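Local coordinates for probable flavin reductase (Sinorhizobium meliloti, PDB 3RH7), which binds flavin mononucleotide in a split-barrel domain and probably reduces flavins such as riboflavin with NADPH, at residues P44-F52 with V64-N72; L87-N96 with L159-R170. All blocks are in the same frame, centred on the assembly; numbering follows the deposited sequence.

In the fold
After helix 18-25, strand 30-38 turns back into strand 44-56. Contact 1 closes the hairpin that this strand makes with strand 61-67. It then follows the chain past 67 to the FMN phosphate. Contact 2 opens only after contact 1 is complete. It closes a much longer loop, bringing the turn before helix 92-97 and the helix start against L159, strand 165-167 and the start of helix 169-181. The two contacts therefore follow in series. Their centres lie about 17 Å apart. Both reach the same antiparallel sheet of the flavin reductase domain, and both touch FMN. They join directly where T48 OG1 hydrogen-bonds S95 O.

Contact 1 of 2, residues P44-F52 with V64-N72; sequences PIGFTANSF and VCLAKSSRN. With FMN (flavin mononucleotide), chain G.
V64 pairs with F52 as a non-hydrogen-bonded antiparallel pair, and its CG2 meets A49 CB at 3.7 Å. C65 N donates to S51 O at 2.9 Å. C65 O accepts from FMN N3 at 2.8 Å. The side chain of L66 leaves with CG anti to the backbone N (chi1 170°), which brings CD1 over one face of the F47 ring. This CH-pi contact puts L66 CD1 3.7 Å from the F47 ring centroid. The edge of the F47 ring, near its plane, faces FMN N3 and C65 O. With an alanine in place of F47, L66 would probably lose the surface it rests on, and a gap would probably open beside FMN N3. A67 N donates to FMN O2 at 2.8 Å, while N50 N, just after strand 44-49, donates to FMN N5. Backbone groups of both segments thus hold the flavin ring. A type I turn from A67 to S70 leads to the phosphate, where R71 N bonds FMN O3P at 2.9 Å. N72 ND2 lies 3.0 Å from G46 O. The hairpin belongs to the split barrel: strand 30-38 flanks strand 44-56, strand 141-153 flanks strand 61-67, and helix 73-78 packs on I45 and L66.

Contact 2 of 2, residues L87-N96 with L159-R170; sequences LSETQKDVSN and LGYARGGYFTPR. With FMN (flavin mononucleotide), chain G.
L159 and L87 are joined through their backbones: L159 N donates to L87 O at 2.9 Å. The second polar link is E89, whose extended chain carries OE2 to R170 N, 2.7 Å away. R170 N lies nearly along the C-O axis of OE2, though the N-H points off line (134°). The carboxylate thus sits at the start of helix 169-181, where the helix end would probably stabilise its negative charge. The third link is Y166 OH, held by two groups of helix 92-97. S95 OG donates to Y166 OH at 2.7 Å. Y166 OH donates to N96 OD1 in the ring plane, a very short bond of doubtful length.

Several groups lie over flat faces. In a CH-pi contact, K92 CG rests over one face of the Y166 ring, 4.0 Å from its centroid. Y161 CE1 covers the opposite face. E89 O lies over the R170 guanidinium, 3.1 Å above its plane. The FMN methyl C7M sits 3.6 Å above the centre of the Y161 ring.

Apolar contacts centre on L159. It swings CG away from its own amide nitrogen (chi1 175°), which places CD2 3.8 Å from S95 CB, and CD1 beside K92 CB. L87 lies alongside, pointing the same way.

Q91 is the N-cap of helix 92-97, after the type I turn S88-Q91. The contact joins this helix start to the small hairpin 160-167, whose Y161 lines the FMN pocket. Strand 30-38 backs this core, with V32 touching L87, S95 and L159. Helix 281-292 packs on K92 and N96, and P169 reaches G235 of the second subunit.

Contact 1 of 2, residues P44-F52 with V64-N72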
loop_
_atom_site.group_PDB
_atom_site.type_symbol
_atom_site.label_atom_id
_atom_site.label_comp_id
_atom_site.label_asym_id
_atom_site.label_seq_id
_atom_site.Cartn_x
_atom_site.Cartn_y
_atom_site.Cartn_z
ATOM N N PRO A 44 13.270 26.059 5.164
ATOM C CA PRO A 44 12.782 24.685 5.016
ATOM C C PRO A 44 12.534 24.317 3.552
ATOM O O PRO A 44 11.927 25.080 2.798
ATOM C CB PRO A 44 11.489 24.676 5.844
ATOM C CG PRO A 44 11.058 26.058 5.892
ATOM C CD PRO A 44 12.288 26.899 5.877
ATOM N N ILE A 45 13.048 23.153 3.164
ATOM C CA ILE A 45 12.882 22.559 1.837
ATOM C C ILE A 45 12.271 21.166 1.994
ATOM O O ILE A 45 12.456 20.508 3.022
ATOM C CB ILE A 45 14.185 22.521 0.999
ATOM C CG1 ILE A 45 15.351 21.854 1.762
ATOM C CG2 ILE A 45 14.529 23.919 0.519
ATOM C CD1 ILE A 45 16.229 21.057 0.917
ATOM N N GLY A 46 11.549 20.738 0.977
ATOM C CA GLY A 46 10.914 19.434 0.997
ATOM C C GLY A 46 10.500 18.925 -0.361
ATOM O O GLY A 46 10.587 19.647 -1.362
ATOM N N PHE A 47 10.056 17.650 -0.386
ATOM C CA PHE A 47 9.555 16.947 -1.562
ATOM C C PHE A 47 8.828 15.670 -1.172
ATOM O O PHE A 47 9.235 14.979 -0.243
ATOM C CB PHE A 47 10.670 16.635 -2.562
ATOM C CG PHE A 47 11.675 15.574 -2.182
ATOM C CD1 PHE A 47 12.757 15.878 -1.363
ATOM C CD2 PHE A 47 11.609 14.303 -2.738
ATOM C CE1 PHE A 47 13.719 14.911 -1.053
ATOM C CE2 PHE A 47 12.554 13.332 -2.406
ATOM C CZ PHE A 47 13.604 13.645 -1.567
ATOM N N THR A 48 7.765 15.349 -1.908
ATOM C CA THR A 48 7.006 14.122 -1.721
ATOM C C THR A 48 7.793 12.958 -2.319
ATOM O O THR A 48 8.267 13.069 -3.448
ATOM C CB THR A 48 5.620 14.263 -2.357
ATOM O OG1 THR A 48 4.907 15.283 -1.678
ATOM C CG2 THR A 48 4.810 13.006 -2.259
ATOM N N ALA A 49 7.929 11.853 -1.576
ATOM C CA ALA A 49 8.610 10.642 -2.052
ATOM C C ALA A 49 7.911 9.362 -1.544
ATOM O O ALA A 49 7.586 9.237 -0.347
ATOM C CB ALA A 49 10.074 10.645 -1.636
ATOM N N ASN A 50 7.680 8.414 -2.464
ATOM C CA ASN A 50 7.063 7.135 -2.127
ATOM C C ASN A 50 8.093 6.012 -2.341
ATOM O O ASN A 50 7.858 4.848 -1.981
ATOM C CB ASN A 50 5.785 6.934 -2.927
ATOM C CG ASN A 50 5.941 6.452 -4.345
ATOM O OD1 ASN A 50 6.877 6.820 -5.071
ATOM N ND2 ASN A 50 4.995 5.633 -4.792
ATOM N N SER A 51 9.249 6.390 -2.930
ATOM C CA SER A 51 10.359 5.488 -3.175
ATOM C C SER A 51 11.249 5.552 -1.940
ATOM O O SER A 51 12.340 6.135 -1.976
ATOM C CB SER A 51 11.069 5.838 -4.488
ATOM O OG SER A 51 10.352 5.333 -5.614
ATOM N N PHE A 52 10.689 4.984 -0.826
ATOM C CA PHE A 52 11.185 4.898 0.552
ATOM C C PHE A 52 11.175 3.435 1.057
ATOM O O PHE A 52 10.272 2.667 0.700
ATOM C CB PHE A 52 10.298 5.769 1.464
ATOM C CG PHE A 52 10.357 5.479 2.951
ATOM C CD1 PHE A 52 9.517 4.536 3.531
ATOM C CD2 PHE A 52 11.220 6.182 3.783
ATOM C CE1 PHE A 52 9.551 4.295 4.918
ATOM C CE2 PHE A 52 11.252 5.937 5.165
ATOM C CZ PHE A 52 10.410 5.005 5.724
ATOM N N VAL A 64 15.634 6.482 0.972
ATOM C CA VAL A 64 14.707 7.279 0.161
ATOM C C VAL A 64 15.446 7.677 -1.117
ATOM O O VAL A 64 16.672 7.848 -1.083
ATOM C CB VAL A 64 14.051 8.476 0.911
ATOM C CG1 VAL A 64 14.988 9.665 1.061
ATOM C CG2 VAL A 64 12.744 8.892 0.256
ATOM N N CYS A 65 14.730 7.761 -2.247
ATOM C CA CYS A 65 15.410 8.083 -3.502
ATOM C C CYS A 65 14.986 9.443 -4.036
ATOM O O CYS A 65 13.791 9.755 -4.066
ATOM C CB CYS A 65 15.193 6.984 -4.538
ATOM S SG CYS A 65 15.503 5.311 -3.909
ATOM N N LEU A 66 15.981 10.246 -4.456
ATOM C CA LEU A 66 15.776 11.593 -4.981
ATOM C C LEU A 66 16.260 11.692 -6.403
ATOM O O LEU A 66 17.401 11.308 -6.680
ATOM C CB LEU A 66 16.511 12.614 -4.106
ATOM C CG LEU A 66 16.601 14.039 -4.632
ATOM C CD1 LEU A 66 15.259 14.726 -4.562
ATOM C CD2 LEU A 66 17.637 14.825 -3.873
ATOM N N ALA A 67 15.411 12.236 -7.298
ATOM C CA ALA A 67 15.733 12.418 -8.725
ATOM C C ALA A 67 16.854 13.436 -8.917
ATOM O O ALA A 67 16.882 14.467 -8.248
ATOM C CB ALA A 67 14.501 12.860 -9.494
ATOM N N LYS A 68 17.779 13.152 -9.830
ATOM C CA LYS A 68 18.886 14.069 -10.120
ATOM C C LYS A 68 18.341 15.367 -10.759
ATOM O O LYS A 68 18.932 16.437 -10.602
ATOM C CB LYS A 68 19.926 13.381 -11.014
ATOM C CG LYS A 68 20.816 12.402 -10.242
ATOM C CD LYS A 68 21.695 11.599 -11.169
ATOM C CE LYS A 68 22.770 10.855 -10.428
ATOM N NZ LYS A 68 23.432 9.828 -11.289
ATOM N N SER A 69 17.156 15.271 -11.394
ATOM C CA SER A 69 16.419 16.364 -12.028
ATOM C C SER A 69 15.816 17.350 -11.022
ATOM O O SER A 69 15.389 18.428 -11.435
ATOM C CB SER A 69 15.291 15.797 -12.889
ATOM O OG SER A 69 14.324 15.078 -12.136
ATOM N N SER A 70 15.722 16.981 -9.718
ATOM C CA SER A 70 15.123 17.813 -8.673
ATOM C C SER A 70 15.788 19.172 -8.565
ATOM O O SER A 70 17.005 19.296 -8.737
ATOM C CB SER A 70 15.188 17.118 -7.321
ATOM O OG SER A 70 14.391 17.781 -6.355
ATOM N N ARG A 71 14.961 20.201 -8.304
ATOM C CA ARG A 71 15.396 21.588 -8.119
ATOM C C ARG A 71 16.191 21.685 -6.816
ATOM O O ARG A 71 17.247 22.318 -6.774
ATOM C CB ARG A 71 14.183 22.528 -8.103
ATOM N N ASN A 72 15.704 20.981 -5.778
ATOM C CA ASN A 72 16.282 20.910 -4.440
ATOM C C ASN A 72 17.471 19.933 -4.348
ATOM O O ASN A 72 18.070 19.862 -3.272
ATOM C CB ASN A 72 15.187 20.480 -3.434
ATOM C CG ASN A 72 14.084 21.491 -3.194
ATOM O OD1 ASN A 72 14.283 22.715 -3.306
ATOM N ND2 ASN A 72 12.910 20.988 -2.809
HETATM N N1 FMN G . 10.419 12.519 -6.591
HETATM C C2 FMN G . 11.653 11.967 -6.282
HETATM O O2 FMN G . 12.694 12.570 -6.597
HETATM N N3 FMN G . 11.692 10.782 -5.555
HETATM C C4 FMN G . 10.588 10.012 -5.143
HETATM O O4 FMN G . 10.644 8.965 -4.489
HETATM C C4A FMN G . 9.234 10.597 -5.554
HETATM N N5 FMN G . 8.125 9.960 -5.214
HETATM C C5A FMN G . 6.874 10.561 -5.500
HETATM C C6 FMN G . 5.712 9.828 -5.077
HETATM C C7 FMN G . 4.395 10.343 -5.251
HETATM C C7M FMN G . 3.207 9.553 -4.782
HETATM C C8 FMN G . 4.256 11.603 -5.878
HETATM C C8M FMN G . 2.907 12.166 -6.081
HETATM C C9 FMN G . 5.403 12.354 -6.336
HETATM C C9A FMN G . 6.751 11.867 -6.180
HETATM N N10 FMN G . 7.959 12.580 -6.593
HETATM C C10 FMN G . 9.230 11.970 -6.291
HETATM C "C1'" FMN G . 7.862 13.920 -7.294
HETATM C "C2'" FMN G . 8.479 15.097 -6.418
HETATM O "O2'" FMN G . 7.872 15.336 -5.146
HETATM C "C3'" FMN G . 8.732 16.508 -7.015
HETATM O "O3'" FMN G . 7.979 16.807 -8.204
HETATM C "C4'" FMN G . 10.229 16.956 -7.051
HETATM O "O4'" FMN G . 11.243 15.904 -7.243
HETATM C "C5'" FMN G . 10.510 17.779 -5.816
HETATM O "O5'" FMN G . 10.318 19.108 -6.267
HETATM P P FMN G . 11.659 19.993 -6.620
HETATM O O1P FMN G . 12.602 19.456 -5.450
HETATM O O2P FMN G . 11.292 21.520 -6.517
HETATM O O3P FMN G . 12.112 19.805 -8.089
#

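Contact 2 of 2, residues L87-N96 with L159-R170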
loop_
_atom_site.group_PDB
_atom_site.type_symbol
_atom_site.label_atom_id
_atom_site.label_comp_id
_atom_site.label_asym_id
_atom_site.label_seq_id
_atom_site.Cartn_x
_atom_site.Cartn_y
_atom_site.Cartn_z
ATOM N N LEU A 87 2.850 10.411 5.673
ATOM C CA LEU A 87 1.564 11.108 5.683
ATOM C C LEU A 87 0.373 10.224 6.076
ATOM O O LEU A 87 0.387 9.034 5.800
ATOM C CB LEU A 87 1.303 11.726 4.308
ATOM C CG LEU A 87 2.336 12.703 3.753
ATOM C CD1 LEU A 87 1.906 13.169 2.403
ATOM C CD2 LEU A 87 2.537 13.931 4.677
ATOM N N SER A 88 -0.646 10.790 6.717
ATOM C CA SER A 88 -1.823 10.020 7.119
ATOM C C SER A 88 -2.962 10.105 6.049
ATOM O O SER A 88 -2.806 10.824 5.053
ATOM C CB SER A 88 -2.313 10.518 8.464
ATOM O OG SER A 88 -2.823 11.824 8.290
ATOM N N GLU A 89 -4.091 9.357 6.244
ATOM C CA GLU A 89 -5.256 9.307 5.328
ATOM C C GLU A 89 -5.769 10.665 4.863
ATOM O O GLU A 89 -6.269 10.793 3.738
ATOM C CB GLU A 89 -6.446 8.667 6.030
ATOM C CG GLU A 89 -6.462 7.174 6.144
ATOM C CD GLU A 89 -7.684 6.707 6.909
ATOM O OE1 GLU A 89 -8.019 7.321 7.947
ATOM O OE2 GLU A 89 -8.308 5.720 6.470
ATOM N N THR A 90 -5.744 11.646 5.770
ATOM C CA THR A 90 -6.292 12.989 5.560
ATOM C C THR A 90 -5.300 13.946 4.877
ATOM O O THR A 90 -5.666 15.088 4.578
ATOM C CB THR A 90 -6.717 13.574 6.918
ATOM O OG1 THR A 90 -5.561 13.717 7.763
ATOM C CG2 THR A 90 -7.771 12.727 7.617
ATOM N N GLN A 91 -4.049 13.499 4.648
ATOM C CA GLN A 91 -3.001 14.379 4.134
ATOM C C GLN A 91 -2.747 14.210 2.649
ATOM O O GLN A 91 -1.598 14.414 2.196
ATOM C CB GLN A 91 -1.699 14.211 4.939
ATOM C CG GLN A 91 -1.765 14.908 6.315
ATOM C CD GLN A 91 -0.713 14.447 7.299
ATOM O OE1 GLN A 91 -0.052 13.385 7.156
ATOM N NE2 GLN A 91 -0.567 15.238 8.361
ATOM N N LYS A 92 -3.842 13.933 1.866
ATOM C CA LYS A 92 -3.723 13.794 0.409
ATOM C C LYS A 92 -3.149 15.105 -0.187
ATOM O O LYS A 92 -2.247 15.061 -1.015
ATOM C CB LYS A 92 -5.085 13.422 -0.195
ATOM C CG LYS A 92 -5.120 13.307 -1.722
ATOM C CD LYS A 92 -6.542 13.219 -2.282
ATOM C CE LYS A 92 -6.727 14.119 -3.469
ATOM N NZ LYS A 92 -8.163 14.371 -3.746
ATOM N N ASP A 93 -3.621 16.259 0.319
ATOM C CA ASP A 93 -3.251 17.617 -0.118
ATOM C C ASP A 93 -1.783 17.911 0.117
ATOM O O ASP A 93 -1.194 18.645 -0.679
ATOM C CB ASP A 93 -4.109 18.686 0.591
ATOM C CG ASP A 93 -3.959 18.663 2.120
ATOM O OD1 ASP A 93 -4.381 17.644 2.756
ATOM O OD2 ASP A 93 -3.375 19.633 2.679
ATOM N N VAL A 94 -1.198 17.368 1.206
ATOM C CA VAL A 94 0.204 17.631 1.506
ATOM C C VAL A 94 1.064 16.990 0.410
ATOM O O VAL A 94 1.935 17.649 -0.177
ATOM C CB VAL A 94 0.581 17.162 2.915
ATOM C CG1 VAL A 94 2.056 17.412 3.191
ATOM C CG2 VAL A 94 -0.267 17.867 3.947
ATOM N N SER A 95 0.753 15.713 0.105
ATOM C CA SER A 95 1.403 14.918 -0.925
ATOM C C SER A 95 1.370 15.668 -2.234
ATOM O O SER A 95 2.403 15.787 -2.878
ATOM C CB SER A 95 0.713 13.567 -1.065
ATOM O OG SER A 95 1.261 12.822 -2.136
ATOM N N ASN A 96 0.208 16.239 -2.589
ATOM C CA ASN A 96 0.067 16.984 -3.828
ATOM C C ASN A 96 0.913 18.285 -3.745
ATOM O O ASN A 96 1.858 18.415 -4.533
ATOM C CB ASN A 96 -1.407 17.213 -4.144
ATOM C CG ASN A 96 -2.168 15.921 -4.458
ATOM O OD1 ASN A 96 -1.574 14.894 -4.820
ATOM N ND2 ASN A 96 -3.514 15.952 -4.421
ATOM N N LEU A 159 -1.572 7.491 4.418
ATOM C CA LEU A 159 -2.003 7.747 3.038
ATOM C C LEU A 159 -1.265 6.740 2.211
ATOM O O LEU A 159 -0.093 6.436 2.531
ATOM C CB LEU A 159 -1.669 9.195 2.605
ATOM C CG LEU A 159 -1.949 9.598 1.153
ATOM C CD1 LEU A 159 -3.447 9.809 0.889
ATOM C CD2 LEU A 159 -1.214 10.865 0.809
ATOM N N GLY A 160 -1.963 6.158 1.245
ATOM C CA GLY A 160 -1.365 5.174 0.352
ATOM C C GLY A 160 -1.382 5.654 -1.080
ATOM O O GLY A 160 -2.143 6.547 -1.412
ATOM N N TYR A 161 -0.524 5.085 -1.918
ATOM C CA TYR A 161 -0.433 5.290 -3.362
ATOM C C TYR A 161 -0.256 3.967 -4.017
ATOM O O TYR A 161 0.737 3.294 -3.735
ATOM C CB TYR A 161 0.747 6.209 -3.755
ATOM C CG TYR A 161 0.555 6.965 -5.058
ATOM C CD1 TYR A 161 -0.288 8.075 -5.127
ATOM C CD2 TYR A 161 1.274 6.625 -6.201
ATOM C CE1 TYR A 161 -0.408 8.832 -6.298
ATOM C CE2 TYR A 161 1.152 7.369 -7.386
ATOM C CZ TYR A 161 0.325 8.488 -7.423
ATOM O OH TYR A 161 0.156 9.242 -8.569
ATOM N N ALA A 162 -1.209 3.548 -4.849
ATOM C CA ALA A 162 -1.047 2.307 -5.631
ATOM C C ALA A 162 -1.466 2.579 -7.019
ATOM O O ALA A 162 -2.484 3.266 -7.231
ATOM C CB ALA A 162 -1.840 1.146 -5.067
ATOM N N ARG A 163 -0.671 2.063 -7.971
ATOM C CA ARG A 163 -0.895 2.190 -9.411
ATOM C C ARG A 163 -1.087 3.679 -9.762
ATOM O O ARG A 163 -0.215 4.485 -9.472
ATOM C CB ARG A 163 -2.055 1.289 -9.885
ATOM C CG ARG A 163 -1.771 -0.180 -9.613
ATOM C CD ARG A 163 -2.548 -1.146 -10.471
ATOM N NE ARG A 163 -1.657 -1.930 -11.339
ATOM C CZ ARG A 163 -1.193 -3.135 -11.043
ATOM N NH1 ARG A 163 -1.485 -3.700 -9.881
ATOM N NH2 ARG A 163 -0.429 -3.778 -11.901
ATOM N N GLY A 164 -2.206 4.050 -10.321
ATOM C CA GLY A 164 -2.402 5.465 -10.602
ATOM C C GLY A 164 -2.360 6.396 -9.379
ATOM O O GLY A 164 -1.479 7.264 -9.289
ATOM N N GLY A 165 -3.303 6.215 -8.438
ATOM C CA GLY A 165 -3.406 7.114 -7.301
ATOM C C GLY A 165 -3.532 6.581 -5.889
ATOM O O GLY A 165 -3.239 5.417 -5.586
ATOM N N TYR A 166 -3.926 7.500 -5.015
ATOM C CA TYR A 166 -4.105 7.296 -3.596
ATOM C C TYR A 166 -5.275 6.400 -3.234
ATOM O O TYR A 166 -6.351 6.436 -3.854
ATOM C CB TYR A 166 -4.344 8.640 -2.896
ATOM C CG TYR A 166 -3.369 9.738 -3.230
ATOM C CD1 TYR A 166 -2.092 9.753 -2.672
ATOM C CD2 TYR A 166 -3.752 10.818 -4.019
ATOM C CE1 TYR A 166 -1.192 10.776 -2.951
ATOM C CE2 TYR A 166 -2.867 11.860 -4.288
ATOM C CZ TYR A 166 -1.582 11.827 -3.759
ATOM O OH TYR A 166 -0.679 12.818 -4.027
ATOM N N PHE A 167 -5.085 5.696 -2.117
ATOM C CA PHE A 167 -6.058 4.823 -1.487
ATOM C C PHE A 167 -5.955 5.051 0.037
ATOM O O PHE A 167 -4.881 5.460 0.528
ATOM C CB PHE A 167 -5.814 3.364 -1.910
ATOM C CG PHE A 167 -4.497 2.789 -1.474
ATOM C CD1 PHE A 167 -4.366 2.176 -0.244
ATOM C CD2 PHE A 167 -3.390 2.850 -2.297
ATOM C CE1 PHE A 167 -3.150 1.631 0.153
ATOM C CE2 PHE A 167 -2.170 2.304 -1.893
ATOM C CZ PHE A 167 -2.057 1.704 -0.671
ATOM N N THR A 168 -7.071 4.832 0.780
ATOM C CA THR A 168 -7.133 5.028 2.240
ATOM C C THR A 168 -8.069 3.996 2.866
ATOM O O THR A 168 -9.098 3.693 2.252
ATOM C CB THR A 168 -7.606 6.449 2.555
ATOM O OG1 THR A 168 -8.717 6.752 1.720
ATOM C CG2 THR A 168 -6.521 7.507 2.363
ATOM N N PRO A 169 -7.785 3.460 4.082
ATOM C CA PRO A 169 -8.709 2.461 4.688
ATOM C C PRO A 169 -10.114 3.004 4.972
ATOM O O PRO A 169 -11.085 2.257 5.039
ATOM C CB PRO A 169 -8.027 2.053 6.004
ATOM C CG PRO A 169 -6.714 2.694 6.026
ATOM C CD PRO A 169 -6.590 3.692 4.924
ATOM N N ARG A 170 -10.179 4.313 5.175
ATOM C CA ARG A 170 -11.316 5.207 5.390
ATOM C C ARG A 170 -12.466 4.897 4.455
ATOM O O ARG A 170 -13.575 4.666 4.934
ATOM C CB ARG A 170 -10.806 6.634 5.104
ATOM C CG ARG A 170 -11.595 7.762 5.662
ATOM C CD ARG A 170 -10.813 9.059 5.529
ATOM N NE ARG A 170 -10.310 9.282 4.170
ATOM C CZ ARG A 170 -9.795 10.435 3.753
ATOM N NH1 ARG A 170 -9.707 11.477 4.586
ATOM N NH2 ARG A 170 -9.367 10.561 2.502
HETATM N N1 FMN G . 10.419 12.519 -6.591
HETATM C C2 FMN G . 11.653 11.967 -6.282
HETATM O O2 FMN G . 12.694 12.570 -6.597
HETATM N N3 FMN G . 11.692 10.782 -5.555
HETATM C C4 FMN G . 10.588 10.012 -5.143
HETATM O O4 FMN G . 10.644 8.965 -4.489
HETATM C C4A FMN G . 9.234 10.597 -5.554
HETATM N N5 FMN G . 8.125 9.960 -5.214
HETATM C C5A FMN G . 6.874 10.561 -5.500
HETATM C C6 FMN G . 5.712 9.828 -5.077
HETATM C C7 FMN G . 4.395 10.343 -5.251
HETATM C C7M FMN G . 3.207 9.553 -4.782
HETATM C C8 FMN G . 4.256 11.603 -5.878
HETATM C C8M FMN G . 2.907 12.166 -6.081
HETATM C C9 FMN G . 5.403 12.354 -6.336
HETATM C C9A FMN G . 6.751 11.867 -6.180
HETATM N N10 FMN G . 7.959 12.580 -6.593
HETATM C C10 FMN G . 9.230 11.970 -6.291
HETATM C "C1'" FMN G . 7.862 13.920 -7.294
HETATM C "C2'" FMN G . 8.479 15.097 -6.418
HETATM O "O2'" FMN G . 7.872 15.336 -5.146
HETATM C "C3'" FMN G . 8.732 16.508 -7.015
HETATM O "O3'" FMN G . 7.979 16.807 -8.204
HETATM C "C4'" FMN G . 10.229 16.956 -7.051
HETATM O "O4'" FMN G . 11.243 15.904 -7.243
HETATM C "C5'" FMN G . 10.510 17.779 -5.816
HETATM O "O5'" FMN G . 10.318 19.108 -6.267
HETATM P P FMN G . 11.659 19.993 -6.620
HETATM O O1P FMN G . 12.602 19.456 -5.450
HETATM O O2P FMN G . 11.292 21.520 -6.517
HETATM O O3P FMN G . 12.112 19.805 -8.089
#